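Local coordinates for protein V-type ATP synthase alpha chain (Nanoarchaeum equitans Kin4-M, PDB 5BN3) that forms the nucleotide-binding A subunit of an archaeal V/A-type rotary ATPase and holds ADP at a P-loop, at residues E474-Y477 with L478-R482; I451-R454 with E455-M459. All coordinates share one frame; numbering follows the deposited sequence.

In the fold
Read from the N terminus, the chain passes the barrel domains and the P-loop nucleotide-binding domain before it enters the helical C-terminal domain, where both contacts lie. Contact 2 comes first, near the end of helix 441-458; contact 1 follows on helix 472-489, the next helix along the chain. Each is a set of local contacts, three or four residues apart along a single helix, that closes no loop, and the two stand in series without nesting or crossing. Their centres are about 8 Å apart because the helices pack together: Tyr477 CG lies 3.6 Å from Arg454 CG, and Glu474 O lies 3.4 Å from Leu458 CD1. Residues of both belong to the interface between these two helices.

Contact 1: residues E474-Y477 with L478-R482; sequences EKIY and LHMGR
Residues 474-477 and 478-482 are successive turns of one alpha-helix, joined by three i to i+4 backbone hydrogen bonds: His479 N to Lys475 O, Met480 N to Ile476 O at 2.9 Å, and Gly481 N to Tyr477 O. The middle one is the straightest, with an angle of 170° at the hydrogen. The amide of His479 approaches Lys475 O in the carbonyl plane, whereas that of Gly481 comes from above the plane of its acceptor.

Among the side chains, Ile476 and Met480 meet directly. Ile476 CG1 lies 4.2 Å from Met480 CG, an apolar i to i+4 contact on the side of the helix that faces helix 503-523. Met480 CG also rests 3.2 Å from Ile476 O, put there by a first torsion of -63° that sets it beside its own backbone N. The chain then bends twice, as the flexible thioether allows, and packs on Tyr516, Tyr517 and Ile451. Leu478 lays CB 3.5 Å from Lys475 O and so covers the preceding turn with hydrocarbon. His479 CB packs 3.5 Å from Ile476 O, while its ring leads away: NE2 hydrogen-bonds Tyr516 OH and the ring meets His538 edge-to-face. Gly481, without a side chain, lets the neighbouring helix come close, its CA lying 3.7 Å from Glu455 OE1.

Helix 503-523 packs against Ile476, Tyr477 and Met480, and helix 441-458 touches Tyr477, Leu478 and Met480. At the far end Arg482 reaches helix 537-542, where it forms a salt bridge with Glu539.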
ATOM      1  N   GLU A 474     -40.876  11.879   0.839  1.00 67.82           N
ATOM      2  CA  GLU A 474     -39.475  11.625   0.516  1.00 73.84           C
ATOM      3  C   GLU A 474     -39.123  12.191  -0.858  1.00 70.83           C
ATOM      4  O   GLU A 474     -38.078  12.817  -1.027  1.00 66.21           O
ATOM      5  CB  GLU A 474     -39.177  10.121   0.565  1.00 76.15           C
ATOM      6  CG  GLU A 474     -39.149   9.531   1.969  1.00 78.48           C
ATOM      7  CD  GLU A 474     -39.299   8.018   1.978  1.00103.09           C
ATOM      8  OE1 GLU A 474     -39.624   7.443   0.916  1.00 92.89           O
ATOM      9  OE2 GLU A 474     -39.096   7.406   3.048  1.00104.99           O
ATOM     10  N   LYS A 475     -40.004  11.971  -1.832  1.00 68.54           N
ATOM     11  CA  LYS A 475     -39.800  12.462  -3.195  1.00 68.16           C
ATOM     12  C   LYS A 475     -39.626  13.977  -3.269  1.00 65.89           C
ATOM     13  O   LYS A 475     -38.943  14.481  -4.160  1.00 64.78           O
ATOM     14  CB  LYS A 475     -40.960  12.041  -4.102  1.00 67.26           C
ATOM     15  CG  LYS A 475     -40.921  10.590  -4.556  1.00 82.95           C
ATOM     16  CD  LYS A 475     -42.028  10.318  -5.565  1.00 81.66           C
ATOM     17  CE  LYS A 475     -42.089   8.852  -5.961  1.00 95.87           C
ATOM     18  NZ  LYS A 475     -43.220   8.585  -6.894  1.00 89.69           N
ATOM     19  N   ILE A 476     -40.245  14.698  -2.338  1.00 53.45           N
ATOM     20  CA  ILE A 476     -40.159  16.155  -2.316  1.00 63.64           C
ATOM     21  C   ILE A 476     -38.723  16.632  -2.085  1.00 58.24           C
ATOM     22  O   ILE A 476     -38.350  17.725  -2.510  1.00 59.66           O
ATOM     23  CB  ILE A 476     -41.118  16.780  -1.261  1.00 59.69           C
ATOM     24  CG1 ILE A 476     -41.225  18.298  -1.454  1.00 65.31           C
ATOM     25  CG2 ILE A 476     -40.683  16.428   0.154  1.00 63.92           C
ATOM     26  CD1 ILE A 476     -41.812  19.043  -0.266  1.00 70.80           C
ATOM     27  N   TYR A 477     -37.915  15.807  -1.426  1.00 60.34           N
ATOM     28  CA  TYR A 477     -36.519  16.153  -1.182  1.00 62.50           C
ATOM     29  C   TYR A 477     -35.676  15.992  -2.444  1.00 61.05           C
ATOM     30  O   TYR A 477     -34.729  16.744  -2.672  1.00 55.79           O
ATOM     31  CB  TYR A 477     -35.950  15.328  -0.021  1.00 54.28           C
ATOM     32  CG  TYR A 477     -36.497  15.742   1.324  1.00 55.33           C
ATOM     33  CD1 TYR A 477     -36.106  16.937   1.910  1.00 64.68           C
ATOM     34  CD2 TYR A 477     -37.406  14.947   2.006  1.00 62.61           C
ATOM     35  CE1 TYR A 477     -36.602  17.330   3.136  1.00 62.32           C
ATOM     36  CE2 TYR A 477     -37.909  15.331   3.237  1.00 54.75           C
ATOM     37  CZ  TYR A 477     -37.502  16.525   3.796  1.00 74.27           C
ATOM     38  OH  TYR A 477     -37.993  16.920   5.019  1.00 65.76           O
ATOM     39  N   LEU A 478     -36.032  15.008  -3.266  1.00 47.77           N
ATOM     40  CA  LEU A 478     -35.384  14.819  -4.557  1.00 59.66           C
ATOM     41  C   LEU A 478     -35.794  15.946  -5.500  1.00 59.38           C
ATOM     42  O   LEU A 478     -35.017  16.376  -6.352  1.00 61.70           O
ATOM     43  CB  LEU A 478     -35.775  13.465  -5.154  1.00 54.22           C
ATOM     44  CG  LEU A 478     -35.655  12.258  -4.219  1.00 73.40           C
ATOM     45  CD1 LEU A 478     -36.038  10.965  -4.927  1.00 66.69           C
ATOM     46  CD2 LEU A 478     -34.253  12.161  -3.651  1.00 63.10           C
ATOM     47  N   HIS A 479     -37.023  16.422  -5.329  1.00 60.80           N
ATOM     48  CA  HIS A 479     -37.561  17.507  -6.139  1.00 53.77           C
ATOM     49  C   HIS A 479     -36.860  18.823  -5.815  1.00 43.64           C
ATOM     50  O   HIS A 479     -36.335  19.491  -6.706  1.00 50.60           O
ATOM     51  CB  HIS A 479     -39.064  17.644  -5.894  1.00 55.10           C
ATOM     52  CG  HIS A 479     -39.742  18.611  -6.805  1.00 53.43           C
ATOM     53  ND1 HIS A 479     -39.748  18.467  -8.180  1.00 65.18           N
ATOM     54  CD2 HIS A 479     -40.449  19.739  -6.552  1.00 56.26           C
ATOM     55  CE1 HIS A 479     -40.419  19.459  -8.725  1.00 57.84           C
ATOM     56  NE2 HIS A 479     -40.859  20.248  -7.754  1.00 60.65           N
ATOM     57  N   MET A 480     -36.860  19.189  -4.537  1.00 48.52           N
ATOM     58  CA  MET A 480     -36.231  20.427  -4.085  1.00 49.75           C
ATOM     59  C   MET A 480     -34.713  20.383  -4.227  1.00 52.79           C
ATOM     60  O   MET A 480     -34.081  21.401  -4.521  1.00 44.52           O
ATOM     61  CB  MET A 480     -36.595  20.716  -2.628  1.00 46.67           C
ATOM     62  CG  MET A 480     -38.075  20.938  -2.382  1.00 57.07           C
ATOM     63  SD  MET A 480     -38.761  22.246  -3.413  1.00 56.20           S
ATOM     64  CE  MET A 480     -37.705  23.619  -2.953  1.00 49.29           C
ATOM     65  N   GLY A 481     -34.134  19.206  -4.008  1.00 54.13           N
ATOM     66  CA  GLY A 481     -32.701  19.018  -4.147  1.00 55.78           C
ATOM     67  C   GLY A 481     -32.247  19.298  -5.565  1.00 48.01           C
ATOM     68  O   GLY A 481     -31.216  19.935  -5.779  1.00 43.76           O
ATOM     69  N   ARG A 482     -33.025  18.822  -6.535  1.00 41.97           N
ATOM     70  CA  ARG A 482     -32.740  19.072  -7.944  1.00 46.77           C
ATOM     71  C   ARG A 482     -32.801  20.564  -8.273  1.00 53.24           C
ATOM     72  O   ARG A 482     -31.980  21.074  -9.039  1.00 46.77           O
ATOM     73  CB  ARG A 482     -33.713  18.289  -8.836  1.00 49.84           C
ATOM     74  CG  ARG A 482     -33.573  18.598 -10.325  1.00 56.56           C
ATOM     75  CD  ARG A 482     -34.550  17.799 -11.181  1.00 63.15           C
ATOM     76  NE  ARG A 482     -34.428  18.129 -12.601  1.00 83.83           N
ATOM     77  CZ  ARG A 482     -35.239  18.960 -13.250  1.00 87.46           C
ATOM     78  NH1 ARG A 482     -36.242  19.545 -12.610  1.00 83.70           N
ATOM     79  NH2 ARG A 482     -35.050  19.202 -14.541  1.00 88.15           N
TER

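Contact 2: residues I451-R454 with E455-M459; sequences ILKR and ESELM
The closing turns of helix 441-458, in the helical C-terminal domain, carry an i to i+3 salt bridge between Arg454 and Glu457. The distance from Arg454 NH1 to Glu457 OE1, 2.4 Å, is too short to be taken literally, so the detailed geometry is doubtful. Arg454 CG stands anti to the backbone N (chi1 -171°), and a bend at the next torsion swings the guanidinium along the helix to Glu457. OE1 arrives at the guanidinium edge, near its plane, but the carboxylate is modelled 58° from that plane, so the groups do not pair flat through two parallel bonds. Leu458 lies over one guanidinium face, offset toward its rim, with CD2 3.9 Å from Arg454 NH2; arginine suits this place because its N-H edge can face a carboxylate while its flat, weakly hydrated face rests on a leucine.

Lys453 crosses Glu457 at about a right angle, its CE 3.6 Å from OE2. The ammonium forms a salt bridge with Asp308 of the chain of NEQ263, and a water that accepts a hydrogen bond from Lys453 NZ at 3.0 Å is also bonded to Ser456 OG. A second water donates to Leu452 O and, at 2.6 Å, to Glu455 OE1, linking this carboxylate to its own helix while OE2 makes a salt bridge with Arg485. Backbone bonds such as Glu455 N to Ile451 O, 2.8 Å, join the turns, whereas Leu458 N to Arg454 O is weak.

Ile451 and Arg454 pack on helix 472-489, against Met480 and Tyr477 respectively. Leu452 and Ser456 touch the loop residues Tyr419 and Leu420, and Lys453 and Glu457 meet Ser311 and Lys312 of the chain of NEQ263, a subunit border.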
ATOM      1  N   ILE A 451     -31.918  19.887   3.052  1.00 42.45           N
ATOM      2  CA  ILE A 451     -32.508  19.225   1.890  1.00 36.23           C
ATOM      3  C   ILE A 451     -31.469  18.430   1.096  1.00 42.68           C
ATOM      4  O   ILE A 451     -31.718  17.289   0.701  1.00 37.85           O
ATOM      5  CB  ILE A 451     -33.218  20.252   0.973  1.00 41.12           C
ATOM      6  CG1 ILE A 451     -34.472  20.800   1.663  1.00 47.81           C
ATOM      7  CG2 ILE A 451     -33.584  19.633  -0.363  1.00 36.60           C
ATOM      8  CD1 ILE A 451     -35.088  21.991   0.957  1.00 52.31           C
ATOM      9  N   LEU A 452     -30.306  19.035   0.867  1.00 38.07           N
ATOM     10  CA  LEU A 452     -29.218  18.372   0.149  1.00 37.12           C
ATOM     11  C   LEU A 452     -28.730  17.131   0.896  1.00 33.71           C
ATOM     12  O   LEU A 452     -28.388  16.121   0.280  1.00 39.39           O
ATOM     13  CB  LEU A 452     -28.060  19.348  -0.079  1.00 37.65           C
ATOM     14  CG  LEU A 452     -28.362  20.529  -1.006  1.00 46.49           C
ATOM     15  CD1 LEU A 452     -27.266  21.580  -0.941  1.00 41.68           C
ATOM     16  CD2 LEU A 452     -28.540  20.042  -2.429  1.00 39.67           C
ATOM     17  N   LYS A 453     -28.706  17.215   2.223  1.00 42.56           N
ATOM     18  CA  LYS A 453     -28.306  16.085   3.057  1.00 37.61           C
ATOM     19  C   LYS A 453     -29.348  14.971   3.001  1.00 51.12           C
ATOM     20  O   LYS A 453     -29.004  13.799   2.855  1.00 47.52           O
ATOM     21  CB  LYS A 453     -28.088  16.538   4.505  1.00 35.93           C
ATOM     22  CG  LYS A 453     -27.820  15.407   5.497  1.00 38.82           C
ATOM     23  CD  LYS A 453     -26.544  14.636   5.160  1.00 45.76           C
ATOM     24  CE  LYS A 453     -26.228  13.596   6.232  1.00 48.07           C
ATOM     25  NZ  LYS A 453     -24.951  12.879   5.958  1.00 53.87           N
ATOM     26  N   ARG A 454     -30.620  15.347   3.107  1.00 49.27           N
ATOM     27  CA  ARG A 454     -31.714  14.379   3.074  1.00 47.21           C
ATOM     28  C   ARG A 454     -31.787  13.682   1.720  1.00 35.53           C
ATOM     29  O   ARG A 454     -31.995  12.471   1.650  1.00 52.81           O
ATOM     30  CB  ARG A 454     -33.048  15.060   3.395  1.00 59.30           C
ATOM     31  CG  ARG A 454     -34.209  14.091   3.601  1.00 71.03           C
ATOM     32  CD  ARG A 454     -34.145  13.430   4.974  1.00 77.25           C
ATOM     33  NE  ARG A 454     -35.063  12.299   5.101  1.00 84.03           N
ATOM     34  CZ  ARG A 454     -34.684  11.027   5.049  1.00 94.15           C
ATOM     35  NH1 ARG A 454     -33.405  10.725   4.874  1.00 88.61           N
ATOM     36  NH2 ARG A 454     -35.578  10.056   5.174  1.00 98.06           N
ATOM     37  N   GLU A 455     -31.611  14.449   0.648  1.00 41.13           N
ATOM     38  CA  GLU A 455     -31.552  13.883  -0.697  1.00 41.56           C
ATOM     39  C   GLU A 455     -30.417  12.870  -0.799  1.00 59.98           C
ATOM     40  O   GLU A 455     -30.572  11.807  -1.400  1.00 55.63           O
ATOM     41  CB  GLU A 455     -31.365  14.990  -1.743  1.00 43.10           C
ATOM     42  CG  GLU A 455     -31.193  14.469  -3.168  1.00 46.64           C
ATOM     43  CD  GLU A 455     -30.937  15.573  -4.182  1.00 67.03           C
ATOM     44  OE1 GLU A 455     -30.056  16.424  -3.935  1.00 56.10           O
ATOM     45  OE2 GLU A 455     -31.618  15.584  -5.232  1.00 53.84           O
ATOM     46  N   SER A 456     -29.279  13.202  -0.198  1.00 46.98           N
ATOM     47  CA  SER A 456     -28.126  12.313  -0.191  1.00 52.34           C
ATOM     48  C   SER A 456     -28.434  10.998   0.524  1.00 45.26           C
ATOM     49  O   SER A 456     -28.067   9.923   0.047  1.00 48.97           O
ATOM     50  CB  SER A 456     -26.937  13.006   0.472  1.00 56.42           C
ATOM     51  OG  SER A 456     -25.818  12.144   0.530  1.00 76.26           O
ATOM     52  N   GLU A 457     -29.108  11.092   1.667  1.00 49.92           N
ATOM     53  CA  GLU A 457     -29.515   9.914   2.428  1.00 51.14           C
ATOM     54  C   GLU A 457     -30.442   9.017   1.615  1.00 66.35           C
ATOM     55  O   GLU A 457     -30.438   7.798   1.779  1.00 75.07           O
ATOM     56  CB  GLU A 457     -30.227  10.333   3.720  1.00 59.83           C
ATOM     57  CG  GLU A 457     -29.363  11.094   4.716  1.00 58.47           C
ATOM     58  CD  GLU A 457     -30.175  11.658   5.870  1.00 83.61           C
ATOM     59  OE1 GLU A 457     -31.411  11.467   5.883  1.00 79.20           O
ATOM     60  OE2 GLU A 457     -29.578  12.295   6.764  1.00 80.80           O
ATOM     61  N   LEU A 458     -31.230   9.629   0.734  1.00 55.91           N
ATOM     62  CA  LEU A 458     -32.269   8.916  -0.009  1.00 60.26           C
ATOM     63  C   LEU A 458     -31.769   8.207  -1.270  1.00 67.57           C
ATOM     64  O   LEU A 458     -32.382   7.240  -1.722  1.00 62.47           O
ATOM     65  CB  LEU A 458     -33.413   9.872  -0.369  1.00 49.81           C
ATOM     66  CG  LEU A 458     -34.302  10.359   0.779  1.00 57.47           C
ATOM     67  CD1 LEU A 458     -35.273  11.428   0.309  1.00 58.06           C
ATOM     68  CD2 LEU A 458     -35.064   9.196   1.376  1.00 68.13           C
ATOM     69  N   MET A 459     -30.658   8.679  -1.829  1.00 76.16           N
ATOM     70  CA  MET A 459     -30.164   8.166  -3.109  1.00 77.40           C
ATOM     71  C   MET A 459     -29.590   6.749  -3.029  1.00 79.22           C
ATOM     72  O   MET A 459     -29.393   6.096  -4.056  1.00 79.89           O
ATOM     73  CB  MET A 459     -29.129   9.123  -3.709  1.00 78.00           C
ATOM     74  CG  MET A 459     -29.686  10.476  -4.143  1.00 76.11           C
ATOM     75  SD  MET A 459     -30.262  10.546  -5.855  1.00127.13           S
ATOM     76  CE  MET A 459     -31.965  10.023  -5.674  1.00 73.22           C
TER
HETATM   77  O   HOH W   1     -28.058  15.991  -2.357  1.00 42.54           O
HETATM   78  O   HOH W   2     -25.114  11.227   3.503  1.00 61.40           O